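Local atomic coordinates of phosphoribosylamine--glycine ligase (Thermotoga maritima, PDB entry 1VKZ), a protein that catalyses the ATP-dependent ligation of glycine to 5-phosphoribosylamine, giving glycinamide ribonucleotide and ADP and phosphate in de novo purine biosynthesis. Residues Val108-Lys111 with Arg112-Lys116. Sequence-based numbering, arbitrary orientation.
Sequences VYAK and RFMKK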
loop_
_atom_site.group_PDB
_atom_site.type_symbol
_atom_site.label_atom_id
_atom_site.label_comp_id
_atom_site.label_asym_id
_atom_site.label_seq_id
_atom_site.Cartn_x
_atom_site.Cartn_y
_atom_site.Cartn_z
ATOM N N VAL A 108 -3.370 17.070 5.208
ATOM C CA VAL A 108 -4.196 18.143 5.723
ATOM C C VAL A 108 -5.570 18.164 5.078
ATOM O O VAL A 108 -6.581 18.265 5.780
ATOM C CB VAL A 108 -3.578 19.495 5.484
ATOM C CG1 VAL A 108 -4.493 20.592 6.033
ATOM C CG2 VAL A 108 -2.198 19.555 6.147
ATOM N N TYR A 109 -5.614 18.106 3.739
ATOM C CA TYR A 109 -6.891 18.024 3.068
ATOM C C TYR A 109 -7.685 16.858 3.610
ATOM O O TYR A 109 -8.878 16.987 3.834
ATOM C CB TYR A 109 -6.743 17.915 1.561
ATOM C CG TYR A 109 -8.055 17.638 0.831
ATOM C CD1 TYR A 109 -8.913 18.670 0.491
ATOM C CD2 TYR A 109 -8.433 16.346 0.502
ATOM C CE1 TYR A 109 -10.106 18.422 -0.188
ATOM C CE2 TYR A 109 -9.617 16.091 -0.159
ATOM C CZ TYR A 109 -10.439 17.134 -0.498
ATOM O OH TYR A 109 -11.610 16.889 -1.149
ATOM N N ALA A 110 -7.032 15.715 3.840
ATOM C CA ALA A 110 -7.755 14.514 4.222
ATOM C C ALA A 110 -8.464 14.741 5.524
ATOM O O ALA A 110 -9.624 14.348 5.686
ATOM C CB ALA A 110 -6.809 13.310 4.301
ATOM N N LYS A 111 -7.793 15.430 6.444
ATOM C CA LYS A 111 -8.368 15.714 7.767
ATOM C C LYS A 111 -9.543 16.648 7.735
ATOM O O LYS A 111 -10.494 16.476 8.495
ATOM C CB LYS A 111 -7.309 16.309 8.681
ATOM C CG LYS A 111 -6.411 15.296 9.250
ATOM C CD LYS A 111 -7.199 14.275 10.065
ATOM C CE LYS A 111 -6.445 13.803 11.308
ATOM N NZ LYS A 111 -7.374 13.195 12.324
ATOM N N ARG A 112 -9.482 17.660 6.870
ATOM C CA ARG A 112 -10.574 18.606 6.774
ATOM C C ARG A 112 -11.782 17.972 6.125
ATOM O O ARG A 112 -12.928 18.233 6.479
ATOM C CB ARG A 112 -10.095 19.853 6.063
ATOM C CG ARG A 112 -9.356 20.754 7.032
ATOM C CD ARG A 112 -8.346 21.643 6.412
ATOM N NE ARG A 112 -7.667 22.483 7.386
ATOM C CZ ARG A 112 -6.806 23.436 7.048
ATOM N NH1 ARG A 112 -6.490 23.636 5.769
ATOM N NH2 ARG A 112 -6.243 24.181 7.987
ATOM N N PHE A 113 -11.488 17.114 5.173
ATOM C CA PHE A 113 -12.481 16.316 4.500
ATOM C C PHE A 113 -13.251 15.487 5.525
ATOM O O PHE A 113 -14.476 15.552 5.612
ATOM C CB PHE A 113 -11.758 15.407 3.503
ATOM C CG PHE A 113 -12.654 14.449 2.800
ATOM C CD1 PHE A 113 -13.442 14.867 1.754
ATOM C CD2 PHE A 113 -12.739 13.142 3.205
ATOM C CE1 PHE A 113 -14.262 13.972 1.114
ATOM C CE2 PHE A 113 -13.586 12.246 2.576
ATOM C CZ PHE A 113 -14.339 12.663 1.535
HETATM N N MSE A 114 -12.520 14.721 6.320
HETATM C CA MSE A 114 -13.138 13.866 7.307
HETATM C C MSE A 114 -13.982 14.640 8.383
HETATM O O MSE A 114 -15.059 14.200 8.812
HETATM C CB MSE A 114 -12.049 13.048 7.960
HETATM C CG MSE A 114 -11.385 12.092 7.033
HETATM SE SE MSE A 114 -10.123 10.964 8.007
HETATM C CE MSE A 114 -8.352 11.797 7.655
ATOM N N LYS A 115 -13.470 15.779 8.837
ATOM C CA LYS A 115 -14.223 16.615 9.762
ATOM C C LYS A 115 -15.546 17.014 9.093
ATOM O O LYS A 115 -16.599 16.858 9.670
ATOM C CB LYS A 115 -13.417 17.853 10.158
ATOM C CG LYS A 115 -13.879 18.531 11.470
ATOM C CD LYS A 115 -13.569 20.038 11.498
ATOM C CE LYS A 115 -12.066 20.335 11.522
ATOM N NZ LYS A 115 -11.711 21.770 11.202
ATOM N N LYS A 116 -15.463 17.476 7.848
ATOM C CA LYS A 116 -16.631 17.870 7.046
ATOM C C LYS A 116 -17.673 16.749 6.907
ATOM O O LYS A 116 -18.850 16.928 7.202
ATOM C CB LYS A 116 -16.165 18.301 5.653
ATOM C CG LYS A 116 -16.959 19.427 5.019
ATOM C CD LYS A 116 -16.501 19.667 3.593
ATOM C CE LYS A 116 -17.383 20.668 2.906
ATOM N NZ LYS A 116 -17.314 20.545 1.429
#
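Met114, a selenomethionine, lies over Ala110 and Lys111 of the preceding turn, an example of i to i+4 and i to i+3 packing within one helix. Met114 N donates to Ala110 O at 3.0 Å, a nearly straight bond (N-H...O 164°) whose donor is tilted from the carbonyl plane. Met114 CB rests 3.6 Å from Ala110 O, and Met114 CG comes closer, 3.2 Å from that same oxygen. With chi1 at -66°, CG lies beside the backbone N; Met114 SE then continues the extended chain, 4.1 Å from Ala110 O. A bend at chi3 turns Met114 CE back to 3.5 Å from this oxygen, where it also meets Ala110 CB at 4.0 Å and Lys111 CD at 3.6 Å. The methyl thus bridges two side chains, while the bent Lys111 chain carries NZ on to Ala122 O, Thr121 OG1 and Asp189, a predicted ATP-site residue. Elsewhere on the helix, Val108 CG1 covers one face of the Arg112 guanidinium, the two side chains running alongside each other, and Phe113 CB approaches the Tyr109 ring obliquely. Further i to i+4 backbone bonds, such as Phe113 to Tyr109, continue the pattern. Within the ATP-grasp region, helix 107-116 packs through Tyr109 and Phe113 against Leu103 of helix 98-105, Val108 and Arg112 against Val126 of strand 124-127, and Ala110, Phe113 and Met114 against Tyr286 of strand 280-287.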